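PDB 4RY1: periplasmic solute binding protein, which probably binds a sugar in the periplasm and delivers it to an ABC-type transporter. Local coordinates for residues I64-L69 against T283-S288; L91-P96 against P326-A331; S114-S119 against Y247-A252; A165-D170 against E372-W377; L266-F271 against A348-A353. One frame throughout, in Å; residues are numbered along the deposited sequence.

Interaction 1 of 5, residues I64-L69 against T283-S288; sequences IDWNWL and TSKPSS. With GOL (glycerol), chain C.
Polar contacts between loop 64-69 and the strand segment 283-288 gather round the end of K285. Its NZ gives a hydrogen bond to N67 OD1 at 3.0 Å, from above the amide carbonyl plane, and a second to O3 of a bound glycerol, probably from the crystallisation liquor; E369 adds a salt bridge. The glycerol joins both segments: its O2 and O3 donate one to each carboxylate oxygen of D65, O2 to OD1 at 2.6 Å, while O1 donates to S287 O. One water links them again, donating to D65 OD1 and P286 O and accepting from W66 N at 2.8 Å.

Apolar contact falls to W66. With CG anti to the backbone N (chi1 166°), its indole turns one face to P286, whose CD sits 3.9 Å from the centroid of the five-membered ring in a CH-pi contact; K285 CB lies over the same face toward the rim, and K285 CD is 3.7 Å from W66 CE3. The indole NE1 bonds T101 O.

The backbones meet where S288 CA touches I64 O, and I64 pairs with L289, so strand 61-64 enters the mixed sheet antiparallel to 284-292, with helix 45-55 packed on I64 and strand 107-123 beyond.

Interaction 2 of 5, residues L91-P96 against P326-A331; sequences LGDFPP and PANPKA
F94 and A327 form the apolar heart of this junction: the A327 methyl lies at the edge of the phenyl ring, near its plane, with CB 4.0 Å from F94 CD2. N328 CB approaches the same ring obliquely, 3.9 Å from F94 CE2, and the two side chains cross at about a right angle. Prolines fill in beside them through their CD atoms, each set against a carbonyl oxygen of the other segment: P329 CD lies 3.2 Å from D93 O, and P95 CD 3.3 Å from A327 O. Further out, D93 and K330 form a salt bridge, OD1 to NZ at 3.5 Å; the lysine chain is extended beyond CG and meets the aspartate at about a right angle.

Both loops lead into helices. P95 is the N-cap residue of helix 96-100, and N328 that of helix 329-337. At N328 the side chain makes a genuine capping bond, OD1 accepting from K330 N at 2.9 Å with the donor above the amide carbonyl plane. CG anti to the backbone N (chi1 -175°) is the setting that lets the amide reach along the first turn.

A second shell fixes these groups. N328 ND2 donates to S311 OG, so each end of the amide has a partner, while L111 and L99 pack on F94 and a backbone hydrogen bond ties A327 to I113 of strand 107-123.

Interaction 3 of 5, residues S114-S119 against Y247-A252; sequences SMTSRS and YLWDSA
R118 lies between the rings of W249 and Y247 at an antiparallel pairing of strands 107-123 and 245-249 in the mixed sheet. R118 and W249 are a non-hydrogen-bonded pair with side chains on one face; next to them S119 and L248 form the hydrogen-bonded pair, S119 N to L248 O at 3.0 Å. The arginine, bent at chi2 (-77°), brings its guanidinium over the five-membered ring of the indole as a cation-pi contact, R118 CZ lying 3.8 Å from W249 CD1, with the two planes 33° apart. Its CG sits over the six-membered ring, and CD touches the face of Y247 in a CH-pi contact. The guanidinium plane is only 13° from that of the phenol, and NH1 donates to Y247 O at 2.9 Å.

D250 turns the chain out of the strand while its carboxylate reaches back. Both oxygens are met from above the carboxylate plane: T116 OG1 donates to OD1 at 2.8 Å and S117 N to OD2 at 3.2 Å, while D250 N donates to S117 O. D250 thus holds S117 by both its backbone N and its carboxylate, just past the end of the pairing. One water donates to D250 OD2 and bonds S117 OG, whose hydroxyl also bonds S284 of the neighbouring strand. Another donates to M115 O at 2.8 Å and to D250 OD1.

Interaction 4 of 5, residues A165-D170 against E372-W377; sequences ASDVLD and ELVQLW
Two torsions in helix 371-385 aim W377 and Q375 at the loop before helix 169-183: a W377 chi1 of 166° swings CG away from the backbone N, toward the loop, and the glutamine chain folds at chi2 (-51°). The result is a helix side joined to the N-terminal approach of another helix, with side-chain donors meeting loop carbonyls. Q375 NE2 donates to S166 O at 2.9 Å, a bond in the carbonyl plane and close to the amide's own plane. W377 NE1 donates to V168 O, also at 2.9 Å, but from above the carbonyl plane and less straight, 131° at the hydrogen. V168 CB touches the same nitrogen.

Beside these bonds V374 packs by its two branches: CG2 against L169 CD1 at 3.9 Å, CG1 against the D167 carboxylate. V168, the N-cap residue of helix 169-183, also gives its N to T378. A water lies within hydrogen-bonding distance of A165 O and Q375 OE1. D167 makes an Asx turn, OD1 accepting from L169 N at 2.9 Å.

Interaction 5 of 5, residues L266-F271 against A348-A353; sequences LETGPF and ANAYRA
T268 of strand 266-268 faces A350 of helix 346-356 with CA atoms 5.4 Å apart, the short strand and helix axes running almost alongside each other, 18° apart and 8.1 Å at closest approach. The threonine enters with both branches. OG1, anti to the backbone N (chi1 -174°), rests 3.6 Å from A350 CA and 4.0 Å from A353 CB, while CG2 meets N349 CB at 4.2 Å. One helical turn on, the methyl of A353 lies at the edge of the F271 ring, in its plane, CB 3.9 Å from CE1, and A353 O approaches that ring obliquely. No hydrogen bond crosses the interface, which is held by van der Waals contact; small alanines let the segment come close. The N349 amide turns to P343 O, and F271 and A350 also touch S119 of strand 107-123. The arrangement is a helix packed against the mixed beta sheet, on the face bearing S119, at its 266-268 strand, in an alpha/beta fold of the periplasmic-binding-protein clan.

Overall arrangement
From the N terminus, interaction 1 opens at 64-69, interaction 2 at 91-96 and interaction 3 at 114-119. Interaction 3 closes first, at 247-252, so it is nested within the loops of interactions 1 and 2. Interaction 4 opens at 165-170, crossing the first three. Interaction 5 opens at 266-271, after interaction 3 has closed, and crosses interactions 1 and 2, which cross each other and close at 283-288 and 326-331; it closes at 348-353, inside interaction 4, which ends at 372-377. Interactions 1, 3 and 5 share the mixed sheet, and S287-S114 and S284-S117 contacts join interactions 1 and 3. Interactions 2 and 4, centres about 33 Å apart, attach helices on opposite sides of the chain's centre.

Interaction 1 of 5, residues I64-L69 against T283-S288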
# COMPACT_ATOMS: atom_id res chain seq x y z
N ILE A 64 10.76 -5.48 -3.49
CA ILE A 64 9.60 -6.30 -3.72
C ILE A 64 8.45 -5.84 -2.84
O ILE A 64 8.67 -5.24 -1.79
CB ILE A 64 9.86 -7.79 -3.47
CG1 ILE A 64 10.28 -8.05 -2.02
CG2 ILE A 64 10.87 -8.37 -4.47
CD1 ILE A 64 10.26 -9.53 -1.65
N ASP A 65 7.23 -6.06 -3.29
CA ASP A 65 6.07 -5.88 -2.45
C ASP A 65 5.88 -7.10 -1.54
O ASP A 65 6.11 -8.25 -1.95
CB ASP A 65 4.81 -5.60 -3.30
CG ASP A 65 4.27 -4.17 -3.18
OD1 ASP A 65 4.78 -3.31 -2.43
OD2 ASP A 65 3.29 -3.89 -3.88
N TRP A 66 5.42 -6.84 -0.32
CA TRP A 66 5.15 -7.91 0.66
C TRP A 66 4.17 -8.95 0.12
O TRP A 66 4.30 -10.16 0.37
CB TRP A 66 4.64 -7.28 1.96
CG TRP A 66 4.00 -8.19 2.94
CD1 TRP A 66 4.63 -8.98 3.86
CD2 TRP A 66 2.61 -8.34 3.15
NE1 TRP A 66 3.69 -9.64 4.62
CE2 TRP A 66 2.44 -9.24 4.20
CE3 TRP A 66 1.47 -7.79 2.54
CZ2 TRP A 66 1.19 -9.60 4.67
CZ3 TRP A 66 0.23 -8.15 3.01
CH2 TRP A 66 0.10 -9.04 4.06
N ASN A 67 3.18 -8.49 -0.62
CA ASN A 67 2.16 -9.38 -1.14
C ASN A 67 2.62 -10.23 -2.31
O ASN A 67 1.83 -11.05 -2.80
CB ASN A 67 0.92 -8.57 -1.47
CG ASN A 67 1.26 -7.31 -2.20
OD1 ASN A 67 1.88 -6.38 -1.62
ND2 ASN A 67 0.87 -7.24 -3.43
N TRP A 68 3.88 -10.08 -2.71
CA TRP A 68 4.50 -10.96 -3.71
C TRP A 68 5.17 -12.17 -3.08
O TRP A 68 5.60 -13.08 -3.80
CB TRP A 68 5.51 -10.24 -4.59
CG TRP A 68 4.98 -9.06 -5.32
CD1 TRP A 68 3.67 -8.68 -5.48
CD2 TRP A 68 5.77 -8.06 -5.94
NE1 TRP A 68 3.61 -7.50 -6.18
CE2 TRP A 68 4.89 -7.11 -6.49
CE3 TRP A 68 7.15 -7.88 -6.12
CZ2 TRP A 68 5.34 -5.98 -7.18
CZ3 TRP A 68 7.59 -6.76 -6.82
CH2 TRP A 68 6.69 -5.83 -7.32
N LEU A 69 5.26 -12.21 -1.76
CA LEU A 69 5.91 -13.33 -1.10
C LEU A 69 5.19 -14.68 -1.34
O LEU A 69 5.86 -15.71 -1.45
CB LEU A 69 6.16 -13.08 0.38
CG LEU A 69 7.23 -12.03 0.68
CD1 LEU A 69 7.40 -11.89 2.19
CD2 LEU A 69 8.57 -12.39 0.05
N THR A 283 -5.19 -1.17 9.24
CA THR A 283 -4.68 -2.01 8.15
C THR A 283 -3.27 -1.56 7.80
O THR A 283 -3.06 -0.45 7.33
CB THR A 283 -5.62 -1.91 6.94
OG1 THR A 283 -6.93 -2.31 7.36
CG2 THR A 283 -5.16 -2.79 5.78
N SER A 284 -2.32 -2.44 8.08
CA SER A 284 -0.90 -2.16 7.93
C SER A 284 -0.15 -3.30 7.29
O SER A 284 -0.53 -4.47 7.42
CB SER A 284 -0.24 -1.85 9.28
OG SER A 284 -0.93 -0.86 10.03
N LYS A 285 0.95 -2.94 6.63
CA LYS A 285 1.85 -3.93 6.01
C LYS A 285 3.16 -3.25 5.69
O LYS A 285 3.26 -2.03 5.74
CB LYS A 285 1.27 -4.49 4.72
CG LYS A 285 1.21 -3.50 3.57
CD LYS A 285 0.87 -4.16 2.25
CE LYS A 285 1.07 -3.22 1.08
NZ LYS A 285 0.92 -3.92 -0.24
N PRO A 286 4.19 -4.04 5.35
CA PRO A 286 5.39 -3.38 4.82
C PRO A 286 5.10 -2.63 3.55
O PRO A 286 4.42 -3.16 2.67
CB PRO A 286 6.35 -4.54 4.53
CG PRO A 286 5.87 -5.66 5.40
CD PRO A 286 4.37 -5.49 5.41
N SER A 287 5.63 -1.43 3.40
CA SER A 287 5.42 -0.69 2.16
C SER A 287 6.13 -1.36 0.98
O SER A 287 5.69 -1.24 -0.16
CB SER A 287 5.92 0.74 2.26
OG SER A 287 7.34 0.80 2.27
N SER A 288 7.23 -2.03 1.30
CA SER A 288 8.09 -2.77 0.38
C SER A 288 9.19 -3.39 1.21
O SER A 288 9.40 -3.00 2.37
CB SER A 288 8.68 -1.87 -0.71
OG SER A 288 7.80 -1.76 -1.84
C1 GOL C . 2.63 -0.40 -0.73
O1 GOL C . 3.62 0.46 -0.17
C2 GOL C . 2.72 -0.33 -2.27
O2 GOL C . 3.98 -0.83 -2.76
C3 GOL C . 1.57 -1.05 -2.98
O3 GOL C . 1.43 -2.38 -2.48
O HOH W 1 4.45 -4.23 0.16

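Interaction 2 of 5, residues L91-P96 against P326-A331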
# COMPACT_ATOMS: atom_id res chain seq x y z
N LEU A 91 19.67 -6.93 12.27
CA LEU A 91 18.25 -7.28 12.36
C LEU A 91 17.62 -6.93 13.71
O LEU A 91 16.44 -6.63 13.79
CB LEU A 91 18.02 -8.75 12.01
CG LEU A 91 18.29 -9.12 10.54
CD1 LEU A 91 17.96 -10.58 10.30
CD2 LEU A 91 17.50 -8.25 9.57
N GLY A 92 18.44 -6.94 14.77
CA GLY A 92 18.01 -6.57 16.13
C GLY A 92 17.53 -5.14 16.28
O GLY A 92 16.83 -4.82 17.23
N ASP A 93 17.88 -4.28 15.32
CA ASP A 93 17.38 -2.89 15.32
C ASP A 93 15.93 -2.74 14.87
O ASP A 93 15.29 -1.72 15.17
CB ASP A 93 18.20 -2.00 14.39
CG ASP A 93 19.60 -1.73 14.90
OD1 ASP A 93 19.88 -1.92 16.11
OD2 ASP A 93 20.43 -1.31 14.07
N PHE A 94 15.43 -3.73 14.13
CA PHE A 94 14.12 -3.65 13.49
C PHE A 94 13.03 -4.20 14.39
O PHE A 94 13.26 -5.13 15.15
CB PHE A 94 14.13 -4.35 12.13
CG PHE A 94 14.99 -3.67 11.12
CD1 PHE A 94 16.34 -3.92 11.08
CD2 PHE A 94 14.47 -2.73 10.23
CE1 PHE A 94 17.16 -3.29 10.19
CE2 PHE A 94 15.31 -2.09 9.33
CZ PHE A 94 16.64 -2.38 9.29
N PRO A 95 11.83 -3.63 14.29
CA PRO A 95 10.77 -4.12 15.16
C PRO A 95 10.50 -5.60 14.87
O PRO A 95 10.37 -5.99 13.71
CB PRO A 95 9.58 -3.25 14.77
CG PRO A 95 10.19 -2.01 14.21
CD PRO A 95 11.41 -2.48 13.48
N PRO A 96 10.47 -6.45 15.91
CA PRO A 96 10.22 -7.87 15.65
C PRO A 96 8.97 -8.15 14.84
O PRO A 96 8.96 -9.05 13.99
CB PRO A 96 10.07 -8.45 17.05
CG PRO A 96 10.90 -7.57 17.91
CD PRO A 96 10.83 -6.20 17.32
N PRO A 326 11.10 5.31 7.89
CA PRO A 326 12.00 4.15 8.00
C PRO A 326 11.59 3.14 9.04
O PRO A 326 11.20 3.51 10.16
CB PRO A 326 13.31 4.79 8.40
CG PRO A 326 13.27 6.11 7.70
CD PRO A 326 11.86 6.57 7.77
N ALA A 327 11.69 1.87 8.67
CA ALA A 327 11.39 0.77 9.57
C ALA A 327 12.32 0.76 10.79
O ALA A 327 11.91 0.39 11.89
CB ALA A 327 11.49 -0.55 8.82
N ASN A 328 13.58 1.13 10.59
CA ASN A 328 14.56 1.18 11.69
C ASN A 328 14.28 2.42 12.54
O ASN A 328 14.39 3.53 12.03
CB ASN A 328 15.97 1.27 11.12
CG ASN A 328 17.04 1.19 12.20
OD1 ASN A 328 16.76 1.46 13.37
ND2 ASN A 328 18.23 0.75 11.83
N PRO A 329 13.92 2.25 13.84
CA PRO A 329 13.61 3.45 14.63
C PRO A 329 14.79 4.42 14.75
O PRO A 329 14.56 5.61 14.90
CB PRO A 329 13.21 2.89 16.02
CG PRO A 329 13.72 1.51 16.05
CD PRO A 329 13.80 1.02 14.63
N LYS A 330 16.02 3.93 14.69
CA LYS A 330 17.19 4.83 14.75
C LYS A 330 17.25 5.72 13.52
O LYS A 330 17.69 6.87 13.58
CB LYS A 330 18.49 4.04 14.89
CG LYS A 330 18.54 3.24 16.17
CD LYS A 330 19.84 2.46 16.24
CE LYS A 330 20.05 1.89 17.63
NZ LYS A 330 21.24 0.99 17.60
N ALA A 331 16.82 5.18 12.39
CA ALA A 331 16.76 5.94 11.15
C ALA A 331 15.68 7.02 11.25
O ALA A 331 15.93 8.18 10.87
CB ALA A 331 16.53 5.03 9.96

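Interaction 3 of 5, residues S114-S119 against Y247-A252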
# COMPACT_ATOMS: atom_id res chain seq x y z
N SER A 114 10.01 0.17 5.19
CA SER A 114 9.14 0.94 6.06
C SER A 114 7.86 0.13 6.24
O SER A 114 7.49 -0.68 5.37
CB SER A 114 8.82 2.31 5.50
OG SER A 114 8.16 2.21 4.29
N MET A 115 7.17 0.38 7.34
CA MET A 115 5.81 -0.07 7.54
C MET A 115 4.91 1.05 7.05
O MET A 115 5.30 2.22 7.07
CB MET A 115 5.56 -0.44 9.01
CG MET A 115 6.36 -1.67 9.48
SD MET A 115 6.14 -3.27 8.56
CE MET A 115 4.45 -3.58 9.07
N THR A 116 3.71 0.68 6.64
CA THR A 116 2.72 1.65 6.17
C THR A 116 1.32 1.17 6.51
O THR A 116 1.09 -0.03 6.74
CB THR A 116 2.88 1.90 4.65
OG1 THR A 116 2.09 3.02 4.25
CG2 THR A 116 2.45 0.71 3.81
N SER A 117 0.41 2.13 6.64
CA SER A 117 -0.98 1.88 7.00
C SER A 117 -1.88 2.62 6.04
O SER A 117 -1.50 3.68 5.52
CB SER A 117 -1.28 2.35 8.42
OG SER A 117 -0.42 1.73 9.36
N ARG A 118 -3.07 2.05 5.82
CA ARG A 118 -4.13 2.77 5.11
C ARG A 118 -4.72 3.85 6.03
O ARG A 118 -5.09 3.57 7.17
CB ARG A 118 -5.27 1.83 4.71
CG ARG A 118 -4.99 0.83 3.60
CD ARG A 118 -5.01 1.48 2.24
NE ARG A 118 -4.87 0.51 1.16
CZ ARG A 118 -4.90 0.80 -0.13
NH1 ARG A 118 -5.10 2.03 -0.56
NH2 ARG A 118 -4.70 -0.17 -1.02
N SER A 119 -4.85 5.07 5.53
CA SER A 119 -5.52 6.13 6.28
C SER A 119 -6.12 7.14 5.31
O SER A 119 -5.82 7.15 4.12
CB SER A 119 -4.57 6.75 7.29
OG SER A 119 -3.42 7.29 6.67
N TYR A 247 -8.12 7.16 0.33
CA TYR A 247 -7.78 6.16 1.34
C TYR A 247 -6.50 5.49 0.88
O TYR A 247 -6.53 4.48 0.19
CB TYR A 247 -8.92 5.15 1.49
CG TYR A 247 -8.76 4.06 2.51
CD1 TYR A 247 -8.64 4.34 3.87
CD2 TYR A 247 -8.83 2.73 2.13
CE1 TYR A 247 -8.56 3.32 4.81
CE2 TYR A 247 -8.75 1.71 3.07
CZ TYR A 247 -8.63 2.01 4.40
OH TYR A 247 -8.55 0.96 5.31
N LEU A 248 -5.36 6.05 1.29
CA LEU A 248 -4.05 5.66 0.75
C LEU A 248 -3.23 4.93 1.77
O LEU A 248 -3.32 5.20 2.97
CB LEU A 248 -3.26 6.91 0.36
CG LEU A 248 -3.88 7.78 -0.71
CD1 LEU A 248 -3.05 9.05 -0.88
CD2 LEU A 248 -4.04 7.03 -2.02
N TRP A 249 -2.33 4.07 1.30
CA TRP A 249 -1.18 3.70 2.13
C TRP A 249 -0.41 4.99 2.42
O TRP A 249 -0.19 5.79 1.51
CB TRP A 249 -0.26 2.71 1.42
CG TRP A 249 -0.84 1.37 1.17
CD1 TRP A 249 -1.10 0.81 -0.05
CD2 TRP A 249 -1.21 0.39 2.15
NE1 TRP A 249 -1.61 -0.45 0.13
CE2 TRP A 249 -1.69 -0.72 1.46
CE3 TRP A 249 -1.17 0.35 3.56
CZ2 TRP A 249 -2.15 -1.87 2.13
CZ3 TRP A 249 -1.62 -0.78 4.22
CH2 TRP A 249 -2.10 -1.88 3.50
N ASP A 250 0.08 5.19 3.65
CA ASP A 250 0.82 6.44 3.90
C ASP A 250 2.09 6.54 3.02
O ASP A 250 2.55 7.64 2.73
CB ASP A 250 1.07 6.75 5.39
CG ASP A 250 1.74 5.63 6.15
OD1 ASP A 250 2.85 5.23 5.74
OD2 ASP A 250 1.17 5.17 7.18
N SER A 251 2.59 5.39 2.55
CA SER A 251 3.74 5.34 1.63
C SER A 251 3.42 5.90 0.23
O SER A 251 4.32 6.10 -0.58
CB SER A 251 4.23 3.90 1.52
OG SER A 251 3.22 3.07 1.00
N ALA A 252 2.14 6.15 -0.05
CA ALA A 252 1.70 6.73 -1.32
C ALA A 252 1.42 8.23 -1.24
O ALA A 252 1.11 8.87 -2.24
CB ALA A 252 0.44 6.03 -1.80
O HOH W 2 5.68 4.76 5.86
O HOH W 3 1.81 3.26 9.23
O HOH W 4 -1.28 6.13 7.98
O HOH W 5 -2.27 7.66 4.03

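Interaction 4 of 5, residues A165-D170 against E372-W377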
# COMPACT_ATOMS: atom_id res chain seq x y z
N ALA A 165 -10.71 3.20 -12.52
CA ALA A 165 -11.33 2.00 -13.12
C ALA A 165 -10.30 0.90 -13.41
O ALA A 165 -10.67 -0.16 -13.89
CB ALA A 165 -12.07 2.37 -14.38
N SER A 166 -9.03 1.16 -13.11
CA SER A 166 -7.97 0.17 -13.32
C SER A 166 -7.96 -0.90 -12.23
O SER A 166 -7.72 -2.09 -12.49
CB SER A 166 -6.60 0.85 -13.42
OG SER A 166 -6.55 1.66 -14.58
N ASP A 167 -8.22 -0.48 -11.00
CA ASP A 167 -8.10 -1.35 -9.84
C ASP A 167 -8.83 -0.65 -8.71
O ASP A 167 -8.71 0.57 -8.58
CB ASP A 167 -6.58 -1.55 -9.65
CG ASP A 167 -6.12 -1.89 -8.26
OD1 ASP A 167 -6.61 -1.38 -7.25
OD2 ASP A 167 -5.14 -2.69 -8.22
N VAL A 168 -9.63 -1.38 -7.94
CA VAL A 168 -10.40 -0.79 -6.83
C VAL A 168 -10.02 -1.50 -5.51
O VAL A 168 -10.83 -1.71 -4.61
CB VAL A 168 -11.91 -0.73 -7.10
CG1 VAL A 168 -12.61 0.17 -6.08
CG2 VAL A 168 -12.15 -0.23 -8.53
N LEU A 169 -8.75 -1.81 -5.37
CA LEU A 169 -8.26 -2.42 -4.13
C LEU A 169 -8.47 -1.50 -2.93
O LEU A 169 -8.74 -1.96 -1.82
CB LEU A 169 -6.77 -2.76 -4.24
CG LEU A 169 -6.06 -3.27 -2.98
CD1 LEU A 169 -6.69 -4.54 -2.43
CD2 LEU A 169 -4.59 -3.51 -3.24
N ASP A 170 -8.32 -0.20 -3.12
CA ASP A 170 -8.50 0.73 -1.99
C ASP A 170 -9.88 0.58 -1.34
O ASP A 170 -9.99 0.49 -0.12
CB ASP A 170 -8.23 2.20 -2.33
CG ASP A 170 -9.09 2.76 -3.44
OD1 ASP A 170 -9.67 2.01 -4.25
OD2 ASP A 170 -9.13 3.99 -3.52
N GLU A 372 -5.53 -11.18 -9.58
CA GLU A 372 -6.77 -11.75 -10.14
C GLU A 372 -7.99 -11.45 -9.27
O GLU A 372 -9.07 -11.14 -9.76
CB GLU A 372 -6.68 -13.27 -10.28
CG GLU A 372 -5.90 -13.71 -11.48
CD GLU A 372 -5.97 -15.23 -11.69
OE1 GLU A 372 -4.95 -15.89 -11.44
OE2 GLU A 372 -7.04 -15.75 -12.07
N LEU A 373 -7.81 -11.59 -7.97
CA LEU A 373 -8.91 -11.29 -7.03
C LEU A 373 -9.33 -9.81 -7.15
O LEU A 373 -10.51 -9.48 -7.20
CB LEU A 373 -8.49 -11.66 -5.62
CG LEU A 373 -9.53 -11.48 -4.53
CD1 LEU A 373 -9.36 -12.57 -3.46
CD2 LEU A 373 -9.48 -10.11 -3.87
N VAL A 374 -8.34 -8.93 -7.14
CA VAL A 374 -8.63 -7.50 -7.22
C VAL A 374 -9.30 -7.15 -8.55
O VAL A 374 -10.21 -6.33 -8.59
CB VAL A 374 -7.35 -6.67 -7.03
CG1 VAL A 374 -7.56 -5.21 -7.38
CG2 VAL A 374 -6.85 -6.83 -5.60
N GLN A 375 -8.87 -7.78 -9.64
CA GLN A 375 -9.53 -7.56 -10.94
C GLN A 375 -10.95 -8.12 -11.00
O GLN A 375 -11.83 -7.48 -11.57
CB GLN A 375 -8.68 -8.10 -12.09
CG GLN A 375 -7.49 -7.19 -12.37
CD GLN A 375 -7.89 -5.72 -12.53
OE1 GLN A 375 -8.71 -5.38 -13.39
NE2 GLN A 375 -7.33 -4.84 -11.68
N LEU A 376 -11.18 -9.24 -10.32
CA LEU A 376 -12.53 -9.80 -10.23
C LEU A 376 -13.46 -8.84 -9.47
O LEU A 376 -14.58 -8.59 -9.88
CB LEU A 376 -12.50 -11.17 -9.56
CG LEU A 376 -13.80 -11.95 -9.74
CD1 LEU A 376 -14.04 -12.32 -11.19
CD2 LEU A 376 -13.83 -13.20 -8.89
N TRP A 377 -12.97 -8.33 -8.34
CA TRP A 377 -13.66 -7.28 -7.58
C TRP A 377 -13.97 -6.07 -8.46
O TRP A 377 -15.10 -5.58 -8.52
CB TRP A 377 -12.79 -6.87 -6.38
CG TRP A 377 -13.15 -5.61 -5.67
CD1 TRP A 377 -12.48 -4.43 -5.73
CD2 TRP A 377 -14.24 -5.40 -4.75
NE1 TRP A 377 -13.08 -3.50 -4.93
CE2 TRP A 377 -14.16 -4.06 -4.31
CE3 TRP A 377 -15.28 -6.20 -4.27
CZ2 TRP A 377 -15.04 -3.52 -3.39
CZ3 TRP A 377 -16.17 -5.66 -3.36
CH2 TRP A 377 -16.06 -4.33 -2.94
O HOH W 6 -9.80 -2.96 -14.61

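Interaction 5 of 5, residues L266-F271 against A348-A353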
# COMPACT_ATOMS: atom_id res chain seq x y z
N LEU A 266 -3.77 19.34 2.10
CA LEU A 266 -4.13 17.95 2.40
C LEU A 266 -3.81 17.66 3.88
O LEU A 266 -2.75 18.06 4.37
CB LEU A 266 -3.38 16.98 1.48
CG LEU A 266 -3.72 17.09 -0.01
CD1 LEU A 266 -2.91 16.07 -0.78
CD2 LEU A 266 -5.21 16.93 -0.33
N GLU A 267 -4.72 16.96 4.55
CA GLU A 267 -4.58 16.60 5.96
C GLU A 267 -4.94 15.15 6.24
O GLU A 267 -5.77 14.54 5.57
CB GLU A 267 -5.50 17.47 6.83
CG GLU A 267 -5.30 18.96 6.71
CD GLU A 267 -6.15 19.73 7.71
OE1 GLU A 267 -7.37 19.44 7.82
OE2 GLU A 267 -5.59 20.61 8.40
N THR A 268 -4.30 14.62 7.27
CA THR A 268 -4.63 13.31 7.80
C THR A 268 -6.00 13.39 8.50
O THR A 268 -6.26 14.32 9.25
CB THR A 268 -3.52 12.78 8.75
OG1 THR A 268 -3.80 11.43 9.13
CG2 THR A 268 -3.38 13.64 9.98
N GLY A 269 -6.87 12.43 8.20
CA GLY A 269 -8.24 12.40 8.71
C GLY A 269 -8.49 11.30 9.73
O GLY A 269 -7.75 10.33 9.82
N PRO A 270 -9.57 11.42 10.52
CA PRO A 270 -9.88 10.39 11.51
C PRO A 270 -10.03 8.99 10.94
O PRO A 270 -10.42 8.80 9.80
CB PRO A 270 -11.22 10.87 12.09
CG PRO A 270 -11.27 12.31 11.78
CD PRO A 270 -10.60 12.46 10.46
N PHE A 271 -9.69 8.02 11.78
CA PHE A 271 -9.88 6.63 11.47
C PHE A 271 -11.34 6.27 11.70
O PHE A 271 -11.80 6.09 12.83
CB PHE A 271 -8.94 5.76 12.27
CG PHE A 271 -7.53 5.85 11.78
CD1 PHE A 271 -6.73 6.91 12.15
CD2 PHE A 271 -7.04 4.92 10.92
CE1 PHE A 271 -5.44 7.03 11.68
CE2 PHE A 271 -5.75 5.04 10.42
CZ PHE A 271 -4.94 6.08 10.82
N ALA A 348 4.52 12.04 7.88
CA ALA A 348 4.82 11.86 9.30
C ALA A 348 3.54 11.93 10.10
O ALA A 348 3.31 11.16 11.02
CB ALA A 348 5.78 12.94 9.76
N ASN A 349 2.68 12.87 9.73
CA ASN A 349 1.42 13.04 10.47
C ASN A 349 0.49 11.81 10.31
O ASN A 349 -0.09 11.30 11.28
CB ASN A 349 0.72 14.32 10.01
CG ASN A 349 1.43 15.58 10.51
OD1 ASN A 349 2.06 15.57 11.56
ND2 ASN A 349 1.31 16.66 9.77
N ALA A 350 0.37 11.32 9.07
CA ALA A 350 -0.44 10.13 8.81
C ALA A 350 0.11 8.88 9.51
O ALA A 350 -0.63 8.08 10.09
CB ALA A 350 -0.52 9.89 7.32
N TYR A 351 1.43 8.73 9.46
CA TYR A 351 2.10 7.58 10.09
C TYR A 351 1.93 7.62 11.62
O TYR A 351 1.57 6.61 12.23
CB TYR A 351 3.57 7.57 9.70
CG TYR A 351 4.36 6.39 10.22
CD1 TYR A 351 4.95 6.43 11.47
CD2 TYR A 351 4.51 5.25 9.42
CE1 TYR A 351 5.69 5.35 11.93
CE2 TYR A 351 5.24 4.18 9.85
CZ TYR A 351 5.83 4.21 11.09
OH TYR A 351 6.53 3.09 11.45
N ARG A 352 2.14 8.79 12.21
CA ARG A 352 1.99 8.98 13.65
C ARG A 352 0.55 8.76 14.08
O ARG A 352 0.33 8.17 15.13
CB ARG A 352 2.52 10.34 14.10
CG ARG A 352 4.04 10.39 14.07
CD ARG A 352 4.60 11.78 14.31
NE ARG A 352 6.04 11.72 14.55
CZ ARG A 352 6.85 12.78 14.56
NH1 ARG A 352 6.39 14.01 14.34
NH2 ARG A 352 8.14 12.60 14.78
N ALA A 353 -0.41 9.18 13.25
CA ALA A 353 -1.83 8.95 13.55
C ALA A 353 -2.15 7.46 13.56
O ALA A 353 -2.84 6.95 14.46
CB ALA A 353 -2.73 9.70 12.58